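Long-range contacts in aspartokinase (Synechocystis, PDB 3L76), which probably catalyses the ATP-dependent phosphorylation of the beta-carboxyl group of aspartate and binds lysine and threonine in its regulatory ACT domains: residues A[432-440]-A[531-540]; A[543-554]-A[582-590]. One frame throughout, in Å; residues are numbered along the deposited sequence.

Both contacts help to build one ACT domain, the last of four along the chain, to which 437-440 appears to lend a strand, and their centres lie about 12 Å apart. Contact 1 pairs the start of strand 437-453 with the end of strand 520-533; contact 2, later in the chain, packs helix 543-552 against helix 577-587. They meet where helices cover the sheet: I532 touches both F547 and F588, A434 packs on V543, and V435 on F588. One bound lysine is bonded from both, through M537 O in contact 1 and A544 N, with V543 N weakly, in contact 2, tying it to the turn after strand 520-533 and the start of helix 543-552.

Contact 1: A[432-440]-A[531-540]; sequences LPAVRGVAL and SIVGSGMIGH. With LYS (lysine), chain E.
V533 O takes two backbone donors, R436 N at 2.7 Å and G437 N at 3.3 Å, a classic beta bulge that opens an antiparallel pairing. V533 N returns a bond to G437 O, and A439 and S531 form a reciprocal pair. The guanidinium of R436, a bulge residue, reaches away to E201 in a salt bridge.

On the apolar face, I532 meets two valines. Its CD1 lies 3.7 Å from V435 CG2, the side chains crossing at about a right angle, while its CG2 rests against V438 CG1. The CA of G534 packs on A434 O, leaving no room for a CB.

M537 CG lies between its backbone N and carbonyl carbon (chi1 79°), which with the bend at chi3 lays the chain along the bound lysine: M537 SD is 3.7 Å from ligand CE, and the ligand N donates to M537 O at 3.0 Å. With an alanine here, the aliphatic chain of this ligand would probably lose its thioether neighbour.

Strand 437-440 lies beside the domain's first strand, where a contiguous ACT domain has its last; the turn after strand 520-533, with M537 and H540, forms part of a lysine site that D298, I299, D300 and S564 help complete.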
loop_
_atom_site.group_PDB
_atom_site.type_symbol
_atom_site.label_atom_id
_atom_site.label_comp_id
_atom_site.label_asym_id
_atom_site.label_seq_id
_atom_site.Cartn_x
_atom_site.Cartn_y
_atom_site.Cartn_z
ATOM N N LEU A 432 16.876 -11.078 -43.949
ATOM C CA LEU A 432 16.207 -9.979 -43.247
ATOM C C LEU A 432 15.492 -9.042 -44.229
ATOM O O LEU A 432 16.110 -8.556 -45.178
ATOM C CB LEU A 432 17.218 -9.189 -42.409
ATOM C CG LEU A 432 16.903 -8.900 -40.935
ATOM C CD1 LEU A 432 15.742 -7.930 -40.788
ATOM C CD2 LEU A 432 16.622 -10.186 -40.175
ATOM N N PRO A 433 14.190 -8.775 -44.002
ATOM C CA PRO A 433 13.442 -7.959 -44.969
ATOM C C PRO A 433 13.867 -6.496 -44.943
ATOM O O PRO A 433 14.338 -6.015 -43.910
ATOM C CB PRO A 433 11.987 -8.070 -44.483
ATOM C CG PRO A 433 11.985 -9.099 -43.392
ATOM C CD PRO A 433 13.366 -9.117 -42.833
ATOM N N ALA A 434 13.682 -5.793 -46.057
ATOM C CA ALA A 434 14.048 -4.386 -46.127
ATOM C C ALA A 434 13.221 -3.522 -45.169
ATOM O O ALA A 434 13.769 -2.688 -44.450
ATOM C CB ALA A 434 13.917 -3.879 -47.551
ATOM N N VAL A 435 11.904 -3.726 -45.176
ATOM C CA VAL A 435 10.992 -2.979 -44.316
ATOM C C VAL A 435 10.159 -3.925 -43.447
ATOM O O VAL A 435 9.632 -4.914 -43.938
ATOM C CB VAL A 435 10.056 -2.087 -45.159
ATOM C CG1 VAL A 435 8.835 -1.640 -44.355
ATOM C CG2 VAL A 435 10.825 -0.890 -45.706
ATOM N N ARG A 436 10.040 -3.623 -42.158
ATOM C CA ARG A 436 9.248 -4.452 -41.253
ATOM C C ARG A 436 7.885 -3.840 -40.916
ATOM O O ARG A 436 6.893 -4.547 -40.802
ATOM C CB ARG A 436 10.025 -4.736 -39.971
ATOM C CG ARG A 436 9.317 -5.675 -39.013
ATOM C CD ARG A 436 10.273 -6.737 -38.516
ATOM N NE ARG A 436 10.235 -7.954 -39.320
ATOM C CZ ARG A 436 11.179 -8.891 -39.313
ATOM N NH1 ARG A 436 12.261 -8.752 -38.561
ATOM N NH2 ARG A 436 11.047 -9.968 -40.074
ATOM N N GLY A 437 7.848 -2.524 -40.744
ATOM C CA GLY A 437 6.603 -1.829 -40.473
ATOM C C GLY A 437 6.692 -0.360 -40.834
ATOM O O GLY A 437 7.776 0.164 -41.061
ATOM N N VAL A 438 5.550 0.311 -40.890
ATOM C CA VAL A 438 5.514 1.716 -41.265
ATOM C C VAL A 438 4.603 2.460 -40.310
ATOM O O VAL A 438 3.735 1.862 -39.689
ATOM C CB VAL A 438 5.021 1.912 -42.721
ATOM C CG1 VAL A 438 5.963 1.233 -43.691
ATOM C CG2 VAL A 438 3.620 1.372 -42.880
ATOM N N ALA A 439 4.798 3.767 -40.189
ATOM C CA ALA A 439 4.041 4.535 -39.213
ATOM C C ALA A 439 3.839 5.993 -39.627
ATOM O O ALA A 439 4.542 6.519 -40.488
ATOM C CB ALA A 439 4.700 4.449 -37.850
ATOM N N LEU A 440 2.875 6.634 -38.981
ATOM C CA LEU A 440 2.459 7.969 -39.325
ATOM C C LEU A 440 2.282 8.836 -38.092
ATOM O O LEU A 440 1.596 8.447 -37.163
ATOM C CB LEU A 440 1.126 7.921 -40.068
ATOM C CG LEU A 440 0.659 9.295 -40.587
ATOM C CD1 LEU A 440 1.505 9.763 -41.777
ATOM C CD2 LEU A 440 -0.804 9.279 -40.964
ATOM N N SER A 531 6.970 7.156 -41.776
ATOM C CA SER A 531 8.224 6.475 -41.503
ATOM C C SER A 531 8.154 5.007 -41.901
ATOM O O SER A 531 7.135 4.343 -41.707
ATOM C CB SER A 531 8.565 6.565 -40.011
ATOM O OG SER A 531 8.762 7.887 -39.562
ATOM N N ILE A 532 9.247 4.498 -42.448
ATOM C CA ILE A 532 9.388 3.064 -42.637
ATOM C C ILE A 532 10.578 2.599 -41.806
ATOM O O ILE A 532 11.547 3.332 -41.648
ATOM C CB ILE A 532 9.551 2.676 -44.121
ATOM C CG1 ILE A 532 10.922 3.096 -44.650
ATOM C CG2 ILE A 532 8.421 3.274 -44.971
ATOM C CD1 ILE A 532 11.113 2.815 -46.110
ATOM N N VAL A 533 10.477 1.406 -41.225
ATOM C CA VAL A 533 11.537 0.871 -40.384
ATOM C C VAL A 533 11.813 -0.567 -40.774
ATOM O O VAL A 533 10.896 -1.314 -41.094
ATOM C CB VAL A 533 11.188 0.948 -38.891
ATOM C CG1 VAL A 533 12.184 0.133 -38.068
ATOM C CG2 VAL A 533 11.154 2.400 -38.414
ATOM N N GLY A 534 13.084 -0.942 -40.768
ATOM C CA GLY A 534 13.479 -2.273 -41.170
ATOM C C GLY A 534 14.972 -2.450 -41.036
ATOM O O GLY A 534 15.748 -1.672 -41.587
ATOM N N SER A 535 15.364 -3.477 -40.289
ATOM C CA SER A 535 16.765 -3.841 -40.115
ATOM C C SER A 535 17.389 -4.321 -41.421
ATOM O O SER A 535 18.603 -4.256 -41.607
ATOM C CB SER A 535 16.890 -4.940 -39.053
ATOM O OG SER A 535 16.590 -4.419 -37.770
ATOM N N GLY A 536 16.553 -4.811 -42.326
ATOM C CA GLY A 536 17.032 -5.312 -43.592
ATOM C C GLY A 536 17.497 -4.249 -44.574
ATOM O O GLY A 536 18.080 -4.583 -45.599
ATOM N N MET A 537 17.253 -2.978 -44.280
ATOM C CA MET A 537 17.584 -1.937 -45.245
ATOM C C MET A 537 19.078 -1.599 -45.232
ATOM O O MET A 537 19.578 -0.913 -46.118
ATOM C CB MET A 537 16.698 -0.695 -45.074
ATOM C CG MET A 537 17.083 0.250 -43.942
ATOM S SD MET A 537 16.066 1.748 -43.919
ATOM C CE MET A 537 14.423 1.078 -43.897
ATOM N N ILE A 538 19.788 -2.121 -44.239
ATOM C CA ILE A 538 21.228 -1.932 -44.135
ATOM C C ILE A 538 21.985 -2.745 -45.197
ATOM O O ILE A 538 21.819 -3.963 -45.312
ATOM C CB ILE A 538 21.729 -2.335 -42.743
ATOM C CG1 ILE A 538 21.084 -1.465 -41.664
ATOM C CG2 ILE A 538 23.228 -2.222 -42.658
ATOM C CD1 ILE A 538 21.481 -1.874 -40.242
ATOM N N GLY A 539 22.824 -2.069 -45.971
ATOM C CA GLY A 539 23.538 -2.729 -47.050
ATOM C C GLY A 539 22.594 -3.292 -48.092
ATOM O O GLY A 539 22.852 -4.347 -48.656
ATOM N N HIS A 540 21.498 -2.580 -48.342
ATOM C CA HIS A 540 20.470 -3.020 -49.277
ATOM C C HIS A 540 20.027 -1.844 -50.164
ATOM O O HIS A 540 19.156 -1.064 -49.794
ATOM C CB HIS A 540 19.285 -3.590 -48.490
ATOM C CG HIS A 540 18.280 -4.310 -49.332
ATOM N ND1 HIS A 540 17.248 -3.661 -49.973
ATOM C CD2 HIS A 540 18.147 -5.620 -49.634
ATOM C CE1 HIS A 540 16.522 -4.541 -50.639
ATOM N NE2 HIS A 540 17.047 -5.737 -50.451
HETATM N N LYS E . 20.579 1.658 -47.276
HETATM C CA LYS E . 19.244 1.836 -47.830
HETATM C C LYS E . 19.340 2.310 -49.286
HETATM O O LYS E . 20.439 2.555 -49.808
HETATM C CB LYS E . 18.416 2.810 -46.980
HETATM C CG LYS E . 19.058 4.198 -46.757
HETATM C CD LYS E . 18.150 5.099 -45.895
HETATM C CE LYS E . 18.209 4.720 -44.417
HETATM N NZ LYS E . 19.633 4.712 -43.926
HETATM O OXT LYS E . 18.327 2.432 -49.980
HETATM O O HOH W 1 6.220 8.327 -38.761
#

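Contact 2: A[543-554]-A[582-590]; sequences VAAHFFAALAQE and KAAHSAFNL. With LYS (lysine), chain E.
H546 of one helix meets F588, just past the end of the other, in the two-helix layer that covers the antiparallel sheet of an ACT domain. The short helical segments 543-552 and 582-587 approach to 8.9 Å between axes and run at 132° to each other. From its CB, the H546 side chain starts beside the F588 ring, 4.1 Å from F588 CZ. CG stands anti to the backbone N (chi1 -159°), which swings the imidazole across toward the end of the partner helix. There CD2 sits over one face of the phenyl ring, 3.7 Å from F588 CE1, in an edge-to-face pair with centroids 5.2 Å apart and planes at 79°. At the tip, NE2 donates to A587 O at 3.0 Å. The oxygen lies near the imidazole plane, but the bond is bent and the donor stands above the carbonyl plane. Together the T-shaped pair and this bond probably restrict the imidazole's rotation.

F588 in turn points its CZ edge-on at V543 O, 3.7 Å away, and packs against F547 CB. Just past it, N589, with positive phi, completes a Schellman motif that ends the helix. Further along, alanines line the interface: A584 CB meets F547 CE1, and A583 CB lies against A550 O. F547 also rests on C570 of the sheet.

At its other end, helix 543-552 presents its first amides to the carboxylate of the bound lysine, V543 N only weakly, whereas A544 N donates to OXT at 3.2 Å. Between the helices, the methyl of A550 meets that of A587, CB to CB, at 3.7 Å.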
loop_
_atom_site.group_PDB
_atom_site.type_symbol
_atom_site.label_atom_id
_atom_site.label_comp_id
_atom_site.label_asym_id
_atom_site.label_seq_id
_atom_site.Cartn_x
_atom_site.Cartn_y
_atom_site.Cartn_z
ATOM N N VAL A 543 16.098 0.774 -51.099
ATOM C CA VAL A 543 14.990 0.834 -50.143
ATOM C C VAL A 543 14.412 2.249 -50.057
ATOM O O VAL A 543 13.212 2.475 -50.215
ATOM C CB VAL A 543 15.390 0.368 -48.737
ATOM C CG1 VAL A 543 14.258 0.626 -47.763
ATOM C CG2 VAL A 543 15.751 -1.107 -48.749
ATOM N N ALA A 544 15.269 3.213 -49.790
ATOM C CA ALA A 544 14.807 4.585 -49.784
ATOM C C ALA A 544 14.166 4.945 -51.134
ATOM O O ALA A 544 13.153 5.646 -51.182
ATOM C CB ALA A 544 15.947 5.519 -49.462
ATOM N N ALA A 545 14.747 4.454 -52.227
ATOM C CA ALA A 545 14.237 4.798 -53.543
ATOM C C ALA A 545 12.812 4.296 -53.718
ATOM O O ALA A 545 11.946 5.005 -54.231
ATOM C CB ALA A 545 15.143 4.264 -54.636
ATOM N N HIS A 546 12.562 3.075 -53.270
ATOM C CA HIS A 546 11.225 2.509 -53.367
ATOM C C HIS A 546 10.212 3.312 -52.570
ATOM O O HIS A 546 9.101 3.546 -53.024
ATOM C CB HIS A 546 11.221 1.065 -52.892
ATOM C CG HIS A 546 10.062 0.274 -53.406
ATOM N ND1 HIS A 546 9.707 0.267 -54.740
ATOM C CD2 HIS A 546 9.175 -0.531 -52.777
ATOM C CE1 HIS A 546 8.655 -0.509 -54.906
ATOM N NE2 HIS A 546 8.309 -1.006 -53.730
ATOM N N PHE A 547 10.610 3.719 -51.368
ATOM C CA PHE A 547 9.775 4.532 -50.490
ATOM C C PHE A 547 9.389 5.865 -51.167
ATOM O O PHE A 547 8.206 6.202 -51.272
ATOM C CB PHE A 547 10.506 4.737 -49.148
ATOM C CG PHE A 547 9.723 5.508 -48.120
ATOM C CD1 PHE A 547 8.344 5.622 -48.203
ATOM C CD2 PHE A 547 10.375 6.117 -47.058
ATOM C CE1 PHE A 547 7.632 6.344 -47.254
ATOM C CE2 PHE A 547 9.668 6.842 -46.099
ATOM C CZ PHE A 547 8.296 6.952 -46.196
ATOM N N PHE A 548 10.386 6.604 -51.648
ATOM C CA PHE A 548 10.143 7.885 -52.314
ATOM C C PHE A 548 9.323 7.735 -53.596
ATOM O O PHE A 548 8.500 8.585 -53.919
ATOM C CB PHE A 548 11.460 8.585 -52.637
ATOM C CG PHE A 548 12.370 8.731 -51.465
ATOM C CD1 PHE A 548 11.857 8.835 -50.177
ATOM C CD2 PHE A 548 13.746 8.769 -51.643
ATOM C CE1 PHE A 548 12.699 8.971 -49.082
ATOM C CE2 PHE A 548 14.597 8.911 -50.551
ATOM C CZ PHE A 548 14.070 9.022 -49.270
ATOM N N ALA A 549 9.554 6.653 -54.329
ATOM C CA ALA A 549 8.810 6.417 -55.554
ATOM C C ALA A 549 7.344 6.189 -55.229
ATOM O O ALA A 549 6.458 6.589 -55.978
ATOM C CB ALA A 549 9.376 5.235 -56.302
ATOM N N ALA A 550 7.099 5.548 -54.094
ATOM C CA ALA A 550 5.744 5.244 -53.662
ATOM C C ALA A 550 4.949 6.522 -53.408
ATOM O O ALA A 550 3.757 6.588 -53.708
ATOM C CB ALA A 550 5.779 4.378 -52.414
ATOM N N LEU A 551 5.612 7.536 -52.855
ATOM C CA LEU A 551 4.944 8.793 -52.549
ATOM C C LEU A 551 4.739 9.639 -53.809
ATOM O O LEU A 551 3.736 10.330 -53.951
ATOM C CB LEU A 551 5.738 9.584 -51.512
ATOM C CG LEU A 551 5.976 8.923 -50.156
ATOM C CD1 LEU A 551 6.953 9.745 -49.345
ATOM C CD2 LEU A 551 4.677 8.727 -49.397
ATOM N N ALA A 552 5.701 9.581 -54.720
ATOM C CA ALA A 552 5.612 10.344 -55.945
ATOM C C ALA A 552 4.484 9.835 -56.836
ATOM O O ALA A 552 3.783 10.636 -57.462
ATOM C CB ALA A 552 6.942 10.315 -56.685
ATOM N N GLN A 553 4.315 8.510 -56.888
ATOM C CA GLN A 553 3.283 7.884 -57.721
ATOM C C GLN A 553 1.898 8.317 -57.276
ATOM O O GLN A 553 0.934 8.231 -58.029
ATOM C CB GLN A 553 3.390 6.357 -57.689
ATOM C CG GLN A 553 4.680 5.812 -58.282
ATOM C CD GLN A 553 4.898 4.343 -57.969
ATOM O OE1 GLN A 553 4.111 3.726 -57.255
ATOM N NE2 GLN A 553 5.977 3.778 -58.497
ATOM N N GLU A 554 1.810 8.783 -56.040
ATOM C CA GLU A 554 0.577 9.329 -55.505
ATOM C C GLU A 554 0.601 10.844 -55.594
ATOM O O GLU A 554 -0.243 11.506 -55.015
ATOM C CB GLU A 554 0.397 8.895 -54.047
ATOM C CG GLU A 554 -0.258 7.541 -53.905
ATOM C CD GLU A 554 -1.723 7.606 -54.243
ATOM O OE1 GLU A 554 -2.164 6.837 -55.119
ATOM O OE2 GLU A 554 -2.430 8.450 -53.645
ATOM N N LYS A 582 -0.631 4.682 -46.443
ATOM C CA LYS A 582 -1.179 3.568 -47.204
ATOM C C LYS A 582 -0.221 3.182 -48.322
ATOM O O LYS A 582 0.027 2.006 -48.564
ATOM C CB LYS A 582 -2.549 3.929 -47.778
ATOM C CG LYS A 582 -3.663 4.096 -46.748
ATOM C CD LYS A 582 -4.957 4.511 -47.437
ATOM C CE LYS A 582 -6.107 4.714 -46.466
ATOM N NZ LYS A 582 -7.322 5.193 -47.190
ATOM N N ALA A 583 0.325 4.188 -48.990
ATOM C CA ALA A 583 1.290 3.972 -50.062
ATOM C C ALA A 583 2.518 3.206 -49.582
ATOM O O ALA A 583 2.960 2.260 -50.237
ATOM C CB ALA A 583 1.699 5.303 -50.683
ATOM N N ALA A 584 3.074 3.625 -48.447
ATOM C CA ALA A 584 4.225 2.942 -47.852
ATOM C C ALA A 584 3.917 1.493 -47.470
ATOM O O ALA A 584 4.736 0.601 -47.682
ATOM C CB ALA A 584 4.746 3.711 -46.631
ATOM N N HIS A 585 2.740 1.258 -46.898
ATOM C CA HIS A 585 2.348 -0.090 -46.475
ATOM C C HIS A 585 2.176 -1.020 -47.673
ATOM O O HIS A 585 2.503 -2.205 -47.601
ATOM C CB HIS A 585 1.062 -0.055 -45.640
ATOM C CG HIS A 585 0.857 -1.265 -44.775
ATOM N ND1 HIS A 585 0.121 -2.359 -45.180
ATOM C CD2 HIS A 585 1.285 -1.546 -43.518
ATOM C CE1 HIS A 585 0.108 -3.262 -44.213
ATOM N NE2 HIS A 585 0.807 -2.794 -43.196
ATOM N N SER A 586 1.666 -0.474 -48.773
ATOM C CA SER A 586 1.494 -1.246 -49.999
ATOM C C SER A 586 2.806 -1.418 -50.751
ATOM O O SER A 586 3.077 -2.478 -51.307
ATOM C CB SER A 586 0.459 -0.588 -50.910
ATOM O OG SER A 586 -0.805 -0.522 -50.275
ATOM N N ALA A 587 3.615 -0.368 -50.774
ATOM C CA ALA A 587 4.897 -0.419 -51.468
ATOM C C ALA A 587 5.752 -1.579 -50.980
ATOM O O ALA A 587 6.459 -2.203 -51.759
ATOM C CB ALA A 587 5.644 0.894 -51.308
ATOM N N PHE A 588 5.682 -1.881 -49.691
ATOM C CA PHE A 588 6.549 -2.913 -49.140
ATOM C C PHE A 588 5.826 -4.229 -48.828
ATOM O O PHE A 588 6.326 -5.063 -48.076
ATOM C CB PHE A 588 7.328 -2.364 -47.940
ATOM C CG PHE A 588 8.306 -1.264 -48.311
ATOM C CD1 PHE A 588 9.516 -1.566 -48.929
ATOM C CD2 PHE A 588 8.012 0.068 -48.052
ATOM C CE1 PHE A 588 10.413 -0.565 -49.273
ATOM C CE2 PHE A 588 8.904 1.076 -48.403
ATOM C CZ PHE A 588 10.106 0.759 -49.010
ATOM N N ASN A 589 4.660 -4.412 -49.440
ATOM C CA ASN A 589 3.890 -5.651 -49.312
ATOM C C ASN A 589 3.659 -6.082 -47.873
ATOM O O ASN A 589 3.687 -7.270 -47.571
ATOM C CB ASN A 589 4.567 -6.787 -50.080
ATOM C CG ASN A 589 4.674 -6.502 -51.561
ATOM O OD1 ASN A 589 3.795 -5.867 -52.149
ATOM N ND2 ASN A 589 5.752 -6.973 -52.176
ATOM N N LEU A 590 3.420 -5.114 -46.999
ATOM C CA LEU A 590 3.222 -5.387 -45.581
ATOM C C LEU A 590 1.873 -6.049 -45.244
ATOM O O LEU A 590 1.666 -6.519 -44.122
ATOM C CB LEU A 590 3.425 -4.104 -44.766
ATOM C CG LEU A 590 4.837 -3.904 -44.211
ATOM C CD1 LEU A 590 5.861 -4.516 -45.138
ATOM C CD2 LEU A 590 5.143 -2.434 -43.958
HETATM N N LYS E . 20.579 1.658 -47.276
HETATM C CA LYS E . 19.244 1.836 -47.830
HETATM C C LYS E . 19.340 2.310 -49.286
HETATM O O LYS E . 20.439 2.555 -49.808
HETATM C CB LYS E . 18.416 2.810 -46.980
HETATM C CG LYS E . 19.058 4.198 -46.757
HETATM C CD LYS E . 18.150 5.099 -45.895
HETATM C CE LYS E . 18.209 4.720 -44.417
HETATM N NZ LYS E . 19.633 4.712 -43.926
HETATM O OXT LYS E . 18.327 2.432 -49.980
#